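Periplasmic sugar-binding domain protein (Pseudomonas fluorescens Pf-5, PDB 3H75) probably binds a carbohydrate in the periplasm, as a two-domain member of the bacterial solute-binding protein family. Local coordinates at residues A[45-48]-A[49-52]; A[52-55]-A[56-60]. All coordinates share one frame; numbering follows the deposited sequence.

Contact 1. Residues A[45-48]-A[49-52]; sequences DPQN and TLQQ
Gln-52 folds back over the carbonyl of Asn-48, one turn earlier in the first turns of helix 46-58. Its CB lies 3.3 Å from Asn-48 O, and Gln-52 CG comes closer still, 3.0 Å from that oxygen. The cause is chi1 of -71°, which sets CG beside the backbone N of Gln-52, the very nitrogen that donates to Asn-48 O at 2.9 Å. From CG the chain runs on extended; Gln-52 CD is 3.2 Å from Asn-48 O. Gln-52 OE1 lies 3.4 Å from Asn-48 O, acceptor against acceptor, with no bond between them, and at the tip NE2 turns to a different acceptor, the carbonyl oxygen of Tyr-41. The amide of Asn-48 does likewise, its ND2 bonding to Ala-42 O, so two side chains a turn apart tie the helix to the end of strand 36-41 and what follows it. On another side, Gln-47 and Leu-50 run alongside each other, with Gln-47 OE1 3.8 Å from Leu-50 CD2. The turn is started by Asp-45 at the N-cap: its OD1 accepts from Gln-47 N at 3.0 Å, met from above the carboxylate plane, and the carboxylate would probably also suit the positive end of the helix dipole. Leu-50 is buried against Val-74, Gln-77 and Ile-78 of helix 74-82, while Thr-49 and Gln-52 rest on Leu-9 of strand 5-10.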
loop_
_atom_site.group_PDB
_atom_site.type_symbol
_atom_site.label_atom_id
_atom_site.label_comp_id
_atom_site.label_asym_id
_atom_site.label_seq_id
_atom_site.Cartn_x
_atom_site.Cartn_y
_atom_site.Cartn_z
ATOM N N ASP A 45 13.267 10.226 1.751
ATOM C CA ASP A 45 13.593 11.272 2.717
ATOM C C ASP A 45 12.403 12.219 2.638
ATOM O O ASP A 45 12.277 12.988 1.684
ATOM C CB ASP A 45 14.873 12.021 2.339
ATOM C CG ASP A 45 15.245 13.081 3.366
ATOM O OD1 ASP A 45 14.361 13.472 4.154
ATOM O OD2 ASP A 45 16.411 13.529 3.384
ATOM N N PRO A 46 11.498 12.165 3.629
ATOM C CA PRO A 46 10.316 13.034 3.633
ATOM C C PRO A 46 10.616 14.518 3.479
ATOM O O PRO A 46 9.794 15.275 2.963
ATOM C CB PRO A 46 9.659 12.708 4.968
ATOM C CG PRO A 46 9.987 11.267 5.141
ATOM C CD PRO A 46 11.453 11.226 4.762
ATOM N N GLN A 47 11.789 14.943 3.932
ATOM C CA GLN A 47 12.139 16.346 3.806
ATOM C C GLN A 47 12.226 16.755 2.338
ATOM O O GLN A 47 12.023 17.922 2.003
ATOM C CB GLN A 47 13.453 16.634 4.531
ATOM C CG GLN A 47 13.321 16.572 6.048
ATOM C CD GLN A 47 12.260 17.526 6.578
ATOM O OE1 GLN A 47 12.287 18.723 6.296
ATOM N NE2 GLN A 47 11.321 16.995 7.353
ATOM N N ASN A 48 12.517 15.801 1.455
ATOM C CA ASN A 48 12.587 16.128 0.037
ATOM C C ASN A 48 11.192 16.403 -0.509
ATOM O O ASN A 48 11.019 17.230 -1.399
ATOM C CB ASN A 48 13.242 14.999 -0.757
ATOM C CG ASN A 48 14.716 14.860 -0.454
ATOM O OD1 ASN A 48 15.373 15.822 -0.046
ATOM N ND2 ASN A 48 15.252 13.663 -0.668
ATOM N N THR A 49 10.198 15.697 0.019
ATOM C CA THR A 49 8.819 15.894 -0.414
ATOM C C THR A 49 8.387 17.307 -0.034
ATOM O O THR A 49 7.765 18.016 -0.823
ATOM C CB THR A 49 7.880 14.873 0.262
ATOM O OG1 THR A 49 8.250 13.547 -0.147
ATOM C CG2 THR A 49 6.425 15.132 -0.127
ATOM N N LEU A 50 8.737 17.717 1.180
ATOM C CA LEU A 50 8.383 19.047 1.650
ATOM C C LEU A 50 9.043 20.115 0.788
ATOM O O LEU A 50 8.401 21.083 0.391
ATOM C CB LEU A 50 8.811 19.223 3.108
ATOM C CG LEU A 50 8.572 20.601 3.731
ATOM C CD1 LEU A 50 7.081 20.919 3.759
ATOM C CD2 LEU A 50 9.136 20.604 5.143
ATOM N N GLN A 51 10.325 19.932 0.487
ATOM C CA GLN A 51 11.045 20.905 -0.322
ATOM C C GLN A 51 10.497 20.964 -1.743
ATOM O O GLN A 51 10.427 22.036 -2.335
ATOM C CB GLN A 51 12.537 20.571 -0.348
ATOM C CG GLN A 51 13.432 21.764 -0.654
ATOM C CD GLN A 51 13.225 22.907 0.322
ATOM O OE1 GLN A 51 13.127 22.694 1.530
ATOM N NE2 GLN A 51 13.168 24.130 -0.197
ATOM N N GLN A 52 10.111 19.810 -2.286
ATOM C CA GLN A 52 9.553 19.755 -3.632
ATOM C C GLN A 52 8.248 20.539 -3.687
ATOM O O GLN A 52 7.998 21.263 -4.644
ATOM C CB GLN A 52 9.316 18.301 -4.055
ATOM C CG GLN A 52 10.618 17.551 -4.327
ATOM C CD GLN A 52 10.434 16.049 -4.347
ATOM O OE1 GLN A 52 9.400 15.535 -3.924
ATOM N NE2 GLN A 52 11.442 15.335 -4.829
#

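Contact 2. Residues A[52-55]-A[56-60]; sequences QARE and LFQGR
The ring of Phe-57 lays one face over the carbonyl oxygen of Ala-53, with CD2 3.1 Å from Ala-53 O, while Arg-54 CA approaches the ring obliquely. This is the C-terminal end of helix 46-58, which packs on the parallel sheet of an alpha/beta domain of the periplasmic binding protein fold. With chi1 at -61° the ring swings back beside its own backbone N, which donates to that same Ala-53 O almost straight, at 160°. Ala-53 CB adds an apolar touch, 4.0 Å from Phe-57 CE2. Beyond, the ring meets Leu-81 and Ser-82 of helix 74-82 and Leu-66 of strand 65-69; an alanine here would probably open a gap between this helix end and Leu-66 and Leu-81, and leave Ala-53 CB without its aromatic neighbour. Leu-56 touches Val-7 of strand 5-10 and the same Leu-66, its CG 3.4 Å from Gln-52 O. Arg-54 and Gln-58 run side by side, Arg-54 CG 3.9 Å from Gln-58 NE2, guanidinium and amide planes 42° apart. The helix ends as Gly-59 departs from helical angles, and the last turn is held by weak bonds: Gly-59 N reaches Glu-55 O at 3.1 Å.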
loop_
_atom_site.group_PDB
_atom_site.type_symbol
_atom_site.label_atom_id
_atom_site.label_comp_id
_atom_site.label_asym_id
_atom_site.label_seq_id
_atom_site.Cartn_x
_atom_site.Cartn_y
_atom_site.Cartn_z
ATOM N N GLN A 52 10.111 19.810 -2.286
ATOM C CA GLN A 52 9.553 19.755 -3.632
ATOM C C GLN A 52 8.248 20.539 -3.687
ATOM O O GLN A 52 7.998 21.263 -4.644
ATOM C CB GLN A 52 9.316 18.301 -4.055
ATOM C CG GLN A 52 10.618 17.551 -4.327
ATOM C CD GLN A 52 10.434 16.049 -4.347
ATOM O OE1 GLN A 52 9.400 15.535 -3.924
ATOM N NE2 GLN A 52 11.442 15.335 -4.829
ATOM N N ALA A 53 7.424 20.402 -2.652
ATOM C CA ALA A 53 6.157 21.126 -2.596
ATOM C C ALA A 53 6.421 22.619 -2.377
ATOM O O ALA A 53 5.851 23.464 -3.061
ATOM C CB ALA A 53 5.287 20.574 -1.467
ATOM N N ARG A 54 7.289 22.934 -1.421
ATOM C CA ARG A 54 7.613 24.324 -1.120
ATOM C C ARG A 54 8.033 25.074 -2.378
ATOM O O ARG A 54 7.540 26.171 -2.652
ATOM C CB ARG A 54 8.734 24.397 -0.075
ATOM C CG ARG A 54 9.072 25.818 0.366
ATOM C CD ARG A 54 10.076 25.844 1.515
ATOM N NE ARG A 54 9.629 25.046 2.655
ATOM C CZ ARG A 54 10.179 25.090 3.866
ATOM N NH1 ARG A 54 11.201 25.901 4.107
ATOM N NH2 ARG A 54 9.705 24.319 4.838
ATOM N N GLU A 55 8.933 24.479 -3.153
ATOM C CA GLU A 55 9.408 25.121 -4.368
ATOM C C GLU A 55 8.370 25.142 -5.490
ATOM O O GLU A 55 8.392 26.030 -6.342
ATOM C CB GLU A 55 10.719 24.467 -4.817
ATOM C CG GLU A 55 11.870 24.773 -3.848
ATOM C CD GLU A 55 13.187 24.119 -4.227
ATOM O OE1 GLU A 55 13.578 24.191 -5.409
ATOM O OE2 GLU A 55 13.840 23.542 -3.331
ATOM N N LEU A 56 7.447 24.182 -5.482
ATOM C CA LEU A 56 6.393 24.146 -6.496
ATOM C C LEU A 56 5.454 25.335 -6.297
ATOM O O LEU A 56 5.028 25.975 -7.261
ATOM C CB LEU A 56 5.576 22.850 -6.393
ATOM C CG LEU A 56 5.940 21.667 -7.292
ATOM C CD1 LEU A 56 5.036 20.486 -6.957
ATOM C CD2 LEU A 56 5.783 22.058 -8.757
ATOM N N PHE A 57 5.132 25.623 -5.041
ATOM C CA PHE A 57 4.240 26.733 -4.722
ATOM C C PHE A 57 4.863 28.088 -5.045
ATOM O O PHE A 57 4.153 29.038 -5.374
ATOM C CB PHE A 57 3.851 26.705 -3.241
ATOM C CG PHE A 57 3.124 25.459 -2.822
ATOM C CD1 PHE A 57 2.075 24.958 -3.583
ATOM C CD2 PHE A 57 3.468 24.805 -1.643
ATOM C CE1 PHE A 57 1.379 23.821 -3.175
ATOM C CE2 PHE A 57 2.779 23.670 -1.227
ATOM C CZ PHE A 57 1.733 23.177 -1.994
ATOM N N GLN A 58 6.185 28.176 -4.953
ATOM C CA GLN A 58 6.881 29.432 -5.223
ATOM C C GLN A 58 7.216 29.631 -6.695
ATOM O O GLN A 58 7.555 30.738 -7.114
ATOM C CB GLN A 58 8.176 29.507 -4.414
ATOM C CG GLN A 58 8.003 29.304 -2.921
ATOM C CD GLN A 58 9.316 29.422 -2.172
ATOM O OE1 GLN A 58 10.387 29.445 -2.777
ATOM N NE2 GLN A 58 9.241 29.486 -0.849
ATOM N N GLY A 59 7.124 28.564 -7.480
ATOM C CA GLY A 59 7.447 28.669 -8.891
ATOM C C GLY A 59 6.279 28.994 -9.799
ATOM O O GLY A 59 5.133 29.084 -9.356
ATOM N N ARG A 60 6.580 29.183 -11.080
ATOM C CA ARG A 60 5.563 29.486 -12.079
ATOM C C ARG A 60 5.097 28.187 -12.723
ATOM O O ARG A 60 5.619 27.112 -12.416
ATOM C CB ARG A 60 6.132 30.427 -13.146
ATOM C CG ARG A 60 6.199 31.888 -12.718
ATOM C CD ARG A 60 7.039 32.714 -13.684
ATOM N NE ARG A 60 6.643 32.523 -15.078
ATOM C CZ ARG A 60 5.454 32.850 -15.576
ATOM N NH1 ARG A 60 4.527 33.389 -14.795
ATOM N NH2 ARG A 60 5.192 32.636 -16.859
#

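Overall arrangement
Contacts 1 and 2 are consecutive pieces of one helix, 46-58, their centres about 12 Å apart and joined at Gln-52. That residue faces both ways: its side chain leans back into contact 1, while its carbonyl oxygen accepts from Leu-56 N in contact 2. Together they run from the Asp-45 cap to the exit at Gly-59, and a side-chain bond from Gln-51 to Glu-55 spans the boundary. Both touch helix 74-82 and strand 5-10, and contact 2 adds strand 65-69. Most touching residues in each are at least partly exposed, so this is surface packing. Contact 1 lies about 20 Å, and contact 2 about 27 Å, from the centre of the chain, centre to centre.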